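Lysine/ornithine decarboxylase (Vibrio vulnificus, PDB 2PLJ) catalyses the pyridoxal-phosphate-dependent decarboxylation of lysine and ornithine, yielding the diamines cadaverine and putrescine. Local coordinates at residues L58-D63 and H90-R95; D136-L141 and K160-D165; N223-A228 and A272-A277; S352-P357 and I369-L374. All blocks are in the same frame, centred on the assembly; numbering follows the deposited sequence.

Contact 1 of 4, residues L58-D63 and H90-R95; sequences LLLDCD and HPVVVR
At the junction of the two domains, where strand 57-61 of the beta domain runs into helix 62-75, Leu60 and Cys62 meet the start of barrel helix 91-100 at His90, Val92 and Val93. Leu60 makes the largest share of the contact. Its CG stands anti to the backbone N (chi1 164°), which carries the branch across to the helix, and its CD2 methyl settles over the middle of the imidazole face, 4.1 Å from the centroid of the His90 ring and only 4° off the ring normal, a CH-pi contact. The same Leu60 CD2 lies 3.8 Å from Val93 CG2, so one methyl touches both the ring and this valine. Cys62 adds a second point of packing: its SG comes to 3.4 Å from Val92 CG1, a close approach of sulfur to methyl. The His90 ring is held at both nitrogens. His90 ND1 N-caps the helix, accepting from Val92 N at 3.0 Å with the donor in the ring plane, while NE2 bonds to Ser24 OG; these bonds restrain the face that Leu60 covers. Helix 62-75 has its own N-cap, as Asp63 N gives a bond of 3.0 Å to Asp61 OD1, an oxygen also held by Asn408. Two capped helix starts flanking an apolar patch thus join the beta domain to the beta/alpha barrel, the two-domain fold of this basic amino acid decarboxylase family.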
loop_
_atom_site.group_PDB
_atom_site.type_symbol
_atom_site.label_atom_id
_atom_site.label_comp_id
_atom_site.label_asym_id
_atom_site.label_seq_id
_atom_site.Cartn_x
_atom_site.Cartn_y
_atom_site.Cartn_z
ATOM N N LEU A 58 16.096 3.163 -4.778
ATOM C CA LEU A 58 16.403 3.030 -3.359
ATOM C C LEU A 58 17.855 2.516 -3.274
ATOM O O LEU A 58 18.158 1.432 -3.784
ATOM C CB LEU A 58 15.440 2.043 -2.712
ATOM C CG LEU A 58 13.991 2.529 -2.645
ATOM C CD1 LEU A 58 13.094 1.373 -2.305
ATOM C CD2 LEU A 58 13.827 3.598 -1.566
ATOM N N LEU A 59 18.739 3.301 -2.664
ATOM C CA LEU A 59 20.146 2.923 -2.553
ATOM C C LEU A 59 20.368 2.222 -1.211
ATOM O O LEU A 59 20.244 2.841 -0.156
ATOM C CB LEU A 59 21.078 4.135 -2.713
ATOM C CG LEU A 59 20.836 4.993 -3.967
ATOM C CD1 LEU A 59 21.845 6.143 -3.997
ATOM C CD2 LEU A 59 20.921 4.117 -5.241
ATOM N N LEU A 60 20.689 0.945 -1.277
ATOM C CA LEU A 60 20.900 0.125 -0.084
ATOM C C LEU A 60 22.396 -0.040 0.184
ATOM O O LEU A 60 23.152 -0.565 -0.644
ATOM C CB LEU A 60 20.258 -1.249 -0.301
ATOM C CG LEU A 60 20.691 -2.357 0.677
ATOM C CD1 LEU A 60 20.206 -1.958 2.103
ATOM C CD2 LEU A 60 20.080 -3.703 0.222
ATOM N N ASP A 61 22.816 0.426 1.354
ATOM C CA ASP A 61 24.241 0.380 1.697
ATOM C C ASP A 61 24.462 -0.727 2.737
ATOM O O ASP A 61 24.106 -0.568 3.933
ATOM C CB ASP A 61 24.711 1.741 2.232
ATOM C CG ASP A 61 26.217 1.764 2.554
ATOM O OD1 ASP A 61 26.876 0.700 2.430
ATOM O OD2 ASP A 61 26.723 2.851 2.953
ATOM N N CYS A 62 25.036 -1.867 2.299
ATOM C CA CYS A 62 25.277 -3.005 3.222
ATOM C C CYS A 62 26.218 -2.688 4.393
ATOM O O CYS A 62 26.194 -3.372 5.407
ATOM C CB CYS A 62 25.804 -4.223 2.465
ATOM S SG CYS A 62 24.532 -4.824 1.308
ATOM N N ASP A 63 27.066 -1.679 4.232
ATOM C CA ASP A 63 27.942 -1.250 5.345
ATOM C C ASP A 63 27.081 -0.779 6.514
ATOM O O ASP A 63 27.403 -1.005 7.695
ATOM C CB ASP A 63 28.857 -0.106 4.884
ATOM C CG ASP A 63 29.991 -0.577 3.990
ATOM O OD1 ASP A 63 30.441 -1.751 4.101
ATOM O OD2 ASP A 63 30.475 0.271 3.210
ATOM N N HIS A 90 14.849 -8.371 2.099
ATOM C CA HIS A 90 15.670 -8.244 0.894
ATOM C C HIS A 90 16.771 -9.299 0.936
ATOM O O HIS A 90 17.494 -9.412 1.920
ATOM C CB HIS A 90 16.258 -6.841 0.823
ATOM C CG HIS A 90 16.916 -6.524 -0.482
ATOM N ND1 HIS A 90 18.000 -7.234 -0.954
ATOM C CD2 HIS A 90 16.668 -5.552 -1.390
ATOM C CE1 HIS A 90 18.367 -6.740 -2.128
ATOM N NE2 HIS A 90 17.578 -5.713 -2.415
ATOM N N PRO A 91 16.919 -10.073 -0.146
ATOM C CA PRO A 91 17.898 -11.184 -0.114
ATOM C C PRO A 91 19.343 -10.720 0.197
ATOM O O PRO A 91 20.081 -11.437 0.880
ATOM C CB PRO A 91 17.837 -11.783 -1.524
ATOM C CG PRO A 91 16.798 -11.033 -2.264
ATOM C CD PRO A 91 16.197 -9.950 -1.427
ATOM N N VAL A 92 19.718 -9.543 -0.286
ATOM C CA VAL A 92 21.062 -9.010 0.019
ATOM C C VAL A 92 21.215 -8.676 1.511
ATOM O O VAL A 92 22.247 -8.962 2.115
ATOM C CB VAL A 92 21.401 -7.807 -0.847
ATOM C CG1 VAL A 92 22.724 -7.169 -0.359
ATOM C CG2 VAL A 92 21.584 -8.267 -2.297
ATOM N N VAL A 93 20.154 -8.149 2.105
ATOM C CA VAL A 93 20.156 -7.886 3.554
ATOM C C VAL A 93 20.308 -9.218 4.336
ATOM O O VAL A 93 21.087 -9.317 5.308
ATOM C CB VAL A 93 18.902 -7.086 3.981
ATOM C CG1 VAL A 93 18.818 -7.031 5.528
ATOM C CG2 VAL A 93 18.930 -5.654 3.332
ATOM N N VAL A 94 19.541 -10.228 3.918
ATOM C CA VAL A 94 19.629 -11.557 4.528
ATOM C C VAL A 94 21.058 -12.121 4.434
ATOM O O VAL A 94 21.636 -12.571 5.453
ATOM C CB VAL A 94 18.581 -12.530 3.906
ATOM C CG1 VAL A 94 18.772 -13.944 4.430
ATOM C CG2 VAL A 94 17.168 -12.050 4.270
ATOM N N ARG A 95 21.626 -12.119 3.215
ATOM C CA ARG A 95 23.002 -12.617 3.029
ATOM C C ARG A 95 24.021 -11.849 3.886
ATOM O O ARG A 95 24.905 -12.467 4.526
ATOM C CB ARG A 95 23.436 -12.560 1.558
ATOM C CG ARG A 95 22.726 -13.579 0.679
ATOM C CD ARG A 95 23.552 -13.854 -0.589
ATOM N NE ARG A 95 23.782 -12.635 -1.365
ATOM C CZ ARG A 95 23.021 -12.235 -2.382
ATOM N NH1 ARG A 95 21.951 -12.958 -2.735
ATOM N NH2 ARG A 95 23.335 -11.120 -3.054
#

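Contact 2 of 4, residues D136-L141 and K160-D165; sequences DIRDAL and KAYRDD
Tyr162, in the loop ahead of strand 167-171, reaches toward Ile137, Arg138 and Leu141 on helix 134-143. From its CB outward, the first neighbour is Leu141: Tyr162 CB is 4.2 Å from Leu141 CD1, and the same methyl approaches obliquely to 3.6 Å from Tyr162 CD2. Ile137 CG2 comes over the same side of the ring, above its CD1 and CE1 edge, 3.9 Å from Tyr162 CD1 in a CH-pi contact. Ala161 CB covers the opposite face, so the ring is sandwiched between aliphatic groups. Farther out, Tyr162 CZ is 3.8 Å from Arg138 CG. The tip, Tyr162 OH, bonds to Asp134 OD1 and, in this Arg138 conformer, accepts a bond of 3.1 Å from Arg138 NH1, fairly straight (155°) with the oxygen tilted slightly from the guanidinium plane. A bend at chi3 (77°) brings that guanidinium back to the hydroxyl, and Arg138 CG also lies close, 3.0 Å from Tyr162 OH; with a second conformer modelled, both approaches are doubtful as constant features. Leu141 CD2 rests 4.2 Å from Asp165 CB. The chemistry implies a phenol held by aliphatic packing on its ring and by the bond to Asp134, with the exposed arginine probably a more variable partner.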
loop_
_atom_site.group_PDB
_atom_site.type_symbol
_atom_site.label_atom_id
_atom_site.label_comp_id
_atom_site.label_asym_id
_atom_site.label_seq_id
_atom_site.Cartn_x
_atom_site.Cartn_y
_atom_site.Cartn_z
ATOM N N ASP A 136 0.811 -23.038 7.036
ATOM C CA ASP A 136 1.886 -22.118 7.444
ATOM C C ASP A 136 2.829 -22.877 8.372
ATOM O O ASP A 136 4.037 -22.760 8.277
ATOM C CB ASP A 136 1.324 -20.899 8.156
ATOM C CG ASP A 136 0.408 -20.046 7.259
ATOM O OD1 ASP A 136 0.657 -19.960 6.024
ATOM O OD2 ASP A 136 -0.579 -19.468 7.811
ATOM N N ILE A 137 2.256 -23.688 9.251
ATOM C CA ILE A 137 3.096 -24.454 10.171
ATOM C C ILE A 137 3.890 -25.504 9.383
ATOM O O ILE A 137 5.105 -25.675 9.593
ATOM C CB ILE A 137 2.229 -25.147 11.252
ATOM C CG1 ILE A 137 1.590 -24.089 12.171
ATOM C CG2 ILE A 137 3.097 -26.185 12.058
ATOM C CD1 ILE A 137 0.370 -24.634 12.995
ATOM N N ARG A 138 3.202 -26.213 8.480
ATOM C CA ARG A 138 3.822 -27.287 7.698
ATOM C C ARG A 138 4.961 -26.783 6.806
ATOM O O ARG A 138 6.009 -27.418 6.744
ATOM C CB ARG A 138 2.775 -28.037 6.858
ATOM C CG ARG A 138 1.750 -28.842 7.653
ATOM C CD ARG A 138 0.855 -29.727 6.705
ATOM N NE ARG A 138 1.494 -30.930 6.195
ATOM C CZ ARG A 138 1.515 -32.115 6.820
ATOM N NH1 ARG A 138 0.958 -32.275 8.019
ATOM N NH2 ARG A 138 2.113 -33.144 6.244
ATOM N N ASP A 139 4.740 -25.651 6.130
ATOM C CA ASP A 139 5.751 -25.017 5.275
ATOM C C ASP A 139 7.029 -24.679 6.063
ATOM O O ASP A 139 8.141 -24.934 5.592
ATOM C CB ASP A 139 5.221 -23.721 4.669
ATOM C CG ASP A 139 4.027 -23.930 3.732
ATOM O OD1 ASP A 139 3.783 -25.071 3.256
ATOM O OD2 ASP A 139 3.356 -22.901 3.488
ATOM N N ALA A 140 6.861 -24.124 7.263
ATOM C CA ALA A 140 8.002 -23.749 8.084
ATOM C C ALA A 140 8.725 -25.008 8.556
ATOM O O ALA A 140 9.958 -25.083 8.454
ATOM C CB ALA A 140 7.566 -22.881 9.268
ATOM N N LEU A 141 7.958 -26.010 9.008
ATOM C CA LEU A 141 8.551 -27.278 9.459
ATOM C C LEU A 141 9.330 -27.978 8.341
ATOM O O LEU A 141 10.383 -28.562 8.593
ATOM C CB LEU A 141 7.473 -28.206 10.013
ATOM C CG LEU A 141 7.030 -27.866 11.455
ATOM C CD1 LEU A 141 5.877 -28.809 11.812
ATOM C CD2 LEU A 141 8.182 -28.046 12.473
ATOM N N LYS A 160 -0.979 -29.897 18.331
ATOM C CA LYS A 160 -1.112 -31.297 18.778
ATOM C C LYS A 160 -0.534 -32.255 17.734
ATOM O O LYS A 160 0.203 -33.209 18.058
ATOM C CB LYS A 160 -2.580 -31.626 19.049
ATOM C CG LYS A 160 -3.126 -30.989 20.322
ATOM C CD LYS A 160 -4.584 -31.396 20.478
ATOM C CE LYS A 160 -5.135 -31.061 21.838
ATOM N NZ LYS A 160 -6.452 -31.765 22.068
ATOM N N ALA A 161 -0.881 -31.998 16.475
ATOM C CA ALA A 161 -0.472 -32.858 15.372
ATOM C C ALA A 161 1.047 -32.767 15.127
ATOM O O ALA A 161 1.612 -33.599 14.421
ATOM C CB ALA A 161 -1.266 -32.486 14.111
ATOM N N TYR A 162 1.695 -31.764 15.732
ATOM C CA TYR A 162 3.128 -31.491 15.531
ATOM C C TYR A 162 3.939 -31.567 16.824
ATOM O O TYR A 162 5.071 -31.073 16.872
ATOM C CB TYR A 162 3.315 -30.120 14.842
ATOM C CG TYR A 162 2.519 -30.042 13.571
ATOM C CD1 TYR A 162 1.331 -29.307 13.517
ATOM C CD2 TYR A 162 2.915 -30.755 12.437
ATOM C CE1 TYR A 162 0.556 -29.261 12.336
ATOM C CE2 TYR A 162 2.167 -30.709 11.251
ATOM C CZ TYR A 162 0.988 -29.976 11.213
ATOM O OH TYR A 162 0.256 -29.980 10.055
ATOM N N ARG A 163 3.370 -32.206 17.852
ATOM C CA ARG A 163 3.948 -32.127 19.199
ATOM C C ARG A 163 5.367 -32.689 19.308
ATOM O O ARG A 163 6.133 -32.292 20.183
ATOM C CB ARG A 163 3.055 -32.826 20.213
ATOM C CG ARG A 163 2.883 -34.305 19.927
ATOM C CD ARG A 163 2.398 -35.044 21.163
ATOM N NE ARG A 163 1.207 -34.414 21.732
ATOM C CZ ARG A 163 -0.039 -34.670 21.337
ATOM N NH1 ARG A 163 -0.268 -35.553 20.363
ATOM N NH2 ARG A 163 -1.061 -34.055 21.930
ATOM N N ASP A 164 5.710 -33.627 18.454
ATOM C CA ASP A 164 7.058 -34.182 18.428
ATOM C C ASP A 164 8.106 -33.291 17.797
ATOM O O ASP A 164 9.279 -33.528 17.926
ATOM C CB ASP A 164 7.086 -35.506 17.679
ATOM C CG ASP A 164 6.344 -36.612 18.410
ATOM O OD1 ASP A 164 6.061 -36.487 19.582
ATOM O OD2 ASP A 164 6.034 -37.591 17.766
ATOM N N ASP A 165 7.641 -32.254 17.099
ATOM C CA ASP A 165 8.469 -31.526 16.150
ATOM C C ASP A 165 8.770 -30.076 16.534
ATOM O O ASP A 165 9.645 -29.489 15.986
ATOM C CB ASP A 165 7.850 -31.531 14.770
ATOM C CG ASP A 165 7.591 -32.911 14.242
ATOM O OD1 ASP A 165 8.399 -33.789 14.524
ATOM O OD2 ASP A 165 6.562 -33.086 13.560
#

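Contact 3 of 4, residues N223-A228 and A272-A277; sequences NKYVEA and APINEA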
loop_
_atom_site.group_PDB
_atom_site.type_symbol
_atom_site.label_atom_id
_atom_site.label_comp_id
_atom_site.label_asym_id
_atom_site.label_seq_id
_atom_site.Cartn_x
_atom_site.Cartn_y
_atom_site.Cartn_z
ATOM N N ASN A 223 11.568 1.793 29.299
ATOM C CA ASN A 223 10.835 1.253 30.453
ATOM C C ASN A 223 9.756 0.234 30.060
ATOM O O ASN A 223 9.439 -0.651 30.836
ATOM C CB ASN A 223 10.237 2.361 31.327
ATOM C CG ASN A 223 9.717 1.827 32.663
ATOM O OD1 ASN A 223 10.447 1.170 33.414
ATOM N ND2 ASN A 223 8.450 2.109 32.967
ATOM N N LYS A 224 9.208 0.354 28.844
ATOM C CA LYS A 224 8.295 -0.684 28.311
ATOM C C LYS A 224 8.930 -2.070 28.334
ATOM O O LYS A 224 8.294 -3.057 28.782
ATOM C CB LYS A 224 7.810 -0.346 26.899
ATOM C CG LYS A 224 6.977 0.930 26.848
ATOM C CD LYS A 224 6.252 1.049 25.530
ATOM C CE LYS A 224 5.461 2.343 25.499
ATOM N NZ LYS A 224 4.799 2.553 24.184
ATOM N N TYR A 225 10.179 -2.149 27.875
ATOM C CA TYR A 225 10.927 -3.411 27.922
ATOM C C TYR A 225 11.155 -3.896 29.346
ATOM O O TYR A 225 10.961 -5.084 29.663
ATOM C CB TYR A 225 12.269 -3.289 27.206
ATOM C CG TYR A 225 12.142 -3.026 25.712
ATOM C CD1 TYR A 225 12.133 -4.079 24.784
ATOM C CD2 TYR A 225 12.027 -1.716 25.231
ATOM C CE1 TYR A 225 12.013 -3.842 23.373
ATOM C CE2 TYR A 225 11.900 -1.453 23.835
ATOM C CZ TYR A 225 11.918 -2.511 22.926
ATOM O OH TYR A 225 11.795 -2.237 21.599
ATOM N N VAL A 226 11.598 -2.977 30.196
ATOM C CA VAL A 226 11.885 -3.316 31.592
ATOM C C VAL A 226 10.655 -3.937 32.279
ATOM O O VAL A 226 10.767 -4.996 32.891
ATOM C CB VAL A 226 12.366 -2.063 32.365
ATOM C CG1 VAL A 226 12.598 -2.391 33.836
ATOM C CG2 VAL A 226 13.650 -1.514 31.708
ATOM N N GLU A 227 9.495 -3.290 32.164
ATOM C CA GLU A 227 8.280 -3.779 32.826
ATOM C C GLU A 227 7.880 -5.148 32.293
ATOM O O GLU A 227 7.467 -6.017 33.077
ATOM C CB GLU A 227 7.099 -2.815 32.672
ATOM C CG GLU A 227 7.252 -1.432 33.322
ATOM C CD GLU A 227 5.921 -0.669 33.397
ATOM O OE1 GLU A 227 5.050 -0.881 32.511
ATOM O OE2 GLU A 227 5.750 0.150 34.327
ATOM N N ALA A 228 7.991 -5.320 30.971
ATOM C CA ALA A 228 7.709 -6.597 30.321
ATOM C C ALA A 228 8.640 -7.692 30.828
ATOM O O ALA A 228 8.202 -8.803 31.121
ATOM C CB ALA A 228 7.801 -6.463 28.776
ATOM N N ALA A 272 20.632 0.035 28.170
ATOM C CA ALA A 272 21.159 -0.012 29.553
ATOM C C ALA A 272 20.134 -0.571 30.570
ATOM O O ALA A 272 20.431 -1.574 31.249
ATOM C CB ALA A 272 21.713 1.381 29.976
ATOM N N PRO A 273 18.931 0.057 30.689
ATOM C CA PRO A 273 17.929 -0.476 31.648
ATOM C C PRO A 273 17.397 -1.842 31.260
ATOM O O PRO A 273 17.017 -2.622 32.134
ATOM C CB PRO A 273 16.788 0.561 31.629
ATOM C CG PRO A 273 17.036 1.448 30.484
ATOM C CD PRO A 273 18.461 1.290 30.024
ATOM N N ILE A 274 17.391 -2.132 29.958
ATOM C CA ILE A 274 17.008 -3.454 29.459
ATOM C C ILE A 274 18.001 -4.503 29.984
ATOM O O ILE A 274 17.600 -5.509 30.608
ATOM C CB ILE A 274 16.951 -3.488 27.900
ATOM C CG1 ILE A 274 15.985 -2.397 27.370
ATOM C CG2 ILE A 274 16.529 -4.869 27.447
ATOM C CD1 ILE A 274 15.790 -2.404 25.853
ATOM N N ASN A 275 19.291 -4.266 29.748
ATOM C CA ASN A 275 20.338 -5.140 30.256
ATOM C C ASN A 275 20.231 -5.389 31.763
ATOM O O ASN A 275 20.452 -6.506 32.232
ATOM C CB ASN A 275 21.723 -4.571 29.915
ATOM C CG ASN A 275 22.016 -4.623 28.413
ATOM O OD1 ASN A 275 22.746 -3.773 27.875
ATOM N ND2 ASN A 275 21.444 -5.614 27.735
ATOM N N GLU A 276 19.886 -4.344 32.507
ATOM C CA GLU A 276 19.733 -4.467 33.962
ATOM C C GLU A 276 18.581 -5.381 34.341
ATOM O O GLU A 276 18.730 -6.225 35.225
ATOM C CB GLU A 276 19.543 -3.095 34.583
ATOM C CG GLU A 276 20.751 -2.207 34.449
ATOM C CD GLU A 276 20.482 -0.789 34.943
ATOM O OE1 GLU A 276 19.878 -0.639 36.033
ATOM O OE2 GLU A 276 20.863 0.165 34.222
ATOM N N ALA A 277 17.441 -5.210 33.670
ATOM C CA ALA A 277 16.267 -6.063 33.916
ATOM C C ALA A 277 16.565 -7.530 33.574
ATOM O O ALA A 277 16.189 -8.444 34.307
ATOM C CB ALA A 277 15.048 -5.544 33.169
#
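Tyr225 and Ile274 both turn their CG or CG1 anti to the carbonyl carbon (chi1 -64° and -56°), and Ile274 then runs on extended, which lays its CD1 methyl over a face of the tyrosine ring. The methyl sits toward the root of that ring, 3.7 Å from Tyr225 CG, while Ile274 CG1 is 3.8 Å from Tyr225 CB. Val226, one residue on, spans one turn of the other helix: CG2 presses on Pro273, 3.8 Å from Pro273 CB and 3.6 Å from Pro273 O, and CG1 lies 4.0 Å from Ala277 CB. No hydrogen bond crosses between the segments. Pro273 has no N-H to give to the preceding turn, and the helix is kinked there. The short helical segments run nearly parallel, 6° apart, with axes 8.6 Å from each other. The tyrosine ring also meets that of Phe256, their planes nearly parallel, and its OH bonds to Gly254 O; the Tyr225 side chain is about 6 Å from the bound pyridoxal-phosphate–putrescine adduct. Side-by-side packing of successive helices, 223-241 and 267-278, with strand 249-251 between them in the chain, is typical of the outer layer of a beta/alpha barrel.

Contact 4 of 4, residues S352-P357 and I369-L374; sequences SVLSGP and ILLPKL
Ile369 and Leu354 interlock through their branches. Ile369 holds CG1 anti to its backbone N (chi1 -178°), which leaves CG2 in the crowded position between N and carbonyl carbon; there the methyl lies 3.6 Å from Ser352 O and 4.0 Å from Leu354 CG. The isoleucine chain continues extended, putting its CD1 4.1 Å from Leu354 CD1. Leu354 and Leu371 share one shape, CG beside the backbone N and the chain extended beyond it, and their tips meet with Leu354 CD2 3.7 Å from Leu371 CD1. Leu340 of strand 340-342 lies against both Leu354 and Ile369. The backbones pair at a single point, the antiparallel hydrogen-bonded pair of Ser352 and Ile369: Ile369 N gives a bond of 3.0 Å to Ser352 O, and the return bond from Ser352 N to Ile369 O is weak. The short strand segments then diverge at 96°, at the margin of the curled beta domain. Ser352 OG stands beside its own backbone N (chi1 -53°), turned to bond with Ile350 O. Ser352 OG also takes a bond of 2.9 Å from a water, and that water gives another, of 3.1 Å, to Leu371 O, linking the strands beyond their backbone pair. Past the strand end, Gly356 O receives a weak bond from Lys186 NZ of the second subunit.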
loop_
_atom_site.group_PDB
_atom_site.type_symbol
_atom_site.label_atom_id
_atom_site.label_comp_id
_atom_site.label_asym_id
_atom_site.label_seq_id
_atom_site.Cartn_x
_atom_site.Cartn_y
_atom_site.Cartn_z
ATOM N N SER A 352 6.708 25.055 -1.054
ATOM C CA SER A 352 6.526 24.008 -2.050
ATOM C C SER A 352 5.692 22.865 -1.513
ATOM O O SER A 352 5.496 22.739 -0.300
ATOM C CB SER A 352 7.889 23.481 -2.517
ATOM O OG SER A 352 8.719 24.550 -2.956
ATOM N N VAL A 353 5.213 22.043 -2.436
ATOM C CA VAL A 353 4.502 20.806 -2.124
ATOM C C VAL A 353 5.171 19.704 -2.935
ATOM O O VAL A 353 5.432 19.867 -4.133
ATOM C CB VAL A 353 3.006 20.891 -2.521
ATOM C CG1 VAL A 353 2.293 19.578 -2.258
ATOM C CG2 VAL A 353 2.305 22.053 -1.817
ATOM N N LEU A 354 5.444 18.586 -2.268
ATOM C CA LEU A 354 5.972 17.404 -2.940
ATOM C C LEU A 354 4.857 16.387 -3.055
ATOM O O LEU A 354 4.384 15.841 -2.035
ATOM C CB LEU A 354 7.175 16.816 -2.176
ATOM C CG LEU A 354 8.445 17.682 -2.122
ATOM C CD1 LEU A 354 9.483 17.001 -1.235
ATOM C CD2 LEU A 354 9.028 17.953 -3.548
ATOM N N SER A 355 4.450 16.130 -4.310
ATOM C CA SER A 355 3.368 15.214 -4.647
ATOM C C SER A 355 3.950 13.923 -5.226
ATOM O O SER A 355 4.996 13.955 -5.874
ATOM C CB SER A 355 2.483 15.861 -5.743
ATOM O OG SER A 355 1.623 14.879 -6.295
ATOM N N GLY A 356 3.263 12.795 -5.045
ATOM C CA GLY A 356 3.673 11.562 -5.711
ATOM C C GLY A 356 3.175 11.509 -7.163
ATOM O O GLY A 356 2.515 12.478 -7.665
ATOM N N PRO A 357 3.470 10.404 -7.849
ATOM C CA PRO A 357 3.142 10.294 -9.285
ATOM C C PRO A 357 1.696 9.916 -9.612
ATOM O O PRO A 357 1.249 10.131 -10.746
ATOM C CB PRO A 357 4.077 9.182 -9.764
ATOM C CG PRO A 357 4.207 8.287 -8.562
ATOM C CD PRO A 357 4.217 9.218 -7.364
ATOM N N ILE A 369 6.766 22.393 2.377
ATOM C CA ILE A 369 8.209 22.229 2.529
ATOM C C ILE A 369 8.926 23.336 1.764
ATOM O O ILE A 369 8.560 23.647 0.618
ATOM C CB ILE A 369 8.657 20.822 2.038
ATOM C CG1 ILE A 369 10.170 20.617 2.229
ATOM C CG2 ILE A 369 8.196 20.590 0.599
ATOM C CD1 ILE A 369 10.627 19.104 2.136
ATOM N N LEU A 370 9.927 23.949 2.395
ATOM C CA LEU A 370 10.726 24.983 1.726
ATOM C C LEU A 370 11.828 24.360 0.889
ATOM O O LEU A 370 12.610 23.544 1.381
ATOM C CB LEU A 370 11.330 25.982 2.724
ATOM C CG LEU A 370 10.347 26.789 3.580
ATOM C CD1 LEU A 370 11.081 27.579 4.656
ATOM C CD2 LEU A 370 9.488 27.711 2.724
ATOM N N LEU A 371 11.863 24.725 -0.387
ATOM C CA LEU A 371 12.837 24.167 -1.314
ATOM C C LEU A 371 13.327 25.215 -2.289
ATOM O O LEU A 371 12.580 26.136 -2.659
ATOM C CB LEU A 371 12.232 23.005 -2.114
ATOM C CG LEU A 371 11.674 21.752 -1.432
ATOM C CD1 LEU A 371 11.048 20.877 -2.502
ATOM C CD2 LEU A 371 12.760 20.937 -0.674
ATOM N N PRO A 372 14.583 25.070 -2.740
ATOM C CA PRO A 372 15.014 25.894 -3.852
ATOM C C PRO A 372 14.179 25.562 -5.102
ATOM O O PRO A 372 13.539 24.493 -5.164
ATOM C CB PRO A 372 16.489 25.502 -4.042
ATOM C CG PRO A 372 16.648 24.216 -3.379
ATOM C CD PRO A 372 15.632 24.132 -2.285
ATOM N N LYS A 373 14.151 26.479 -6.062
ATOM C CA LYS A 373 13.480 26.217 -7.330
ATOM C C LYS A 373 14.119 25.013 -8.035
ATOM O O LYS A 373 15.332 24.989 -8.259
ATOM C CB LYS A 373 13.500 27.456 -8.242
ATOM C CG LYS A 373 12.863 27.256 -9.616
ATOM C CD LYS A 373 11.386 26.843 -9.520
ATOM C CE LYS A 373 10.702 26.805 -10.893
ATOM N NZ LYS A 373 11.249 25.810 -11.880
ATOM N N LEU A 374 13.288 24.023 -8.351
ATOM C CA LEU A 374 13.729 22.825 -9.063
ATOM C C LEU A 374 13.232 22.805 -10.500
ATOM O O LEU A 374 12.124 23.270 -10.786
ATOM C CB LEU A 374 13.192 21.582 -8.359
ATOM C CG LEU A 374 13.535 21.445 -6.873
ATOM C CD1 LEU A 374 12.860 20.184 -6.361
ATOM C CD2 LEU A 374 15.051 21.424 -6.668
HETATM O O HOH W 1 10.664 25.380 -4.930
#

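Contacts 1, 3 and 4 are largely buried, whereas contact 2 is only partly so, with exposed residues on both its segments. Contacts 2 and 3 both lie in the outer layer of the barrel, but one sets a tyrosine from a loop against a helix and the other packs two helices by apolar side chains alone. Contacts 1 and 4 reach the same mixed sheet of the beta domain: contact 1 ties it to the barrel, while contact 4, about 29 Å away between centres, works within it and is the one where backbone bonds and a water cross. Contacts 2 and 4 are farthest apart, about 52 Å between centres, on opposite sides of the chain's centre.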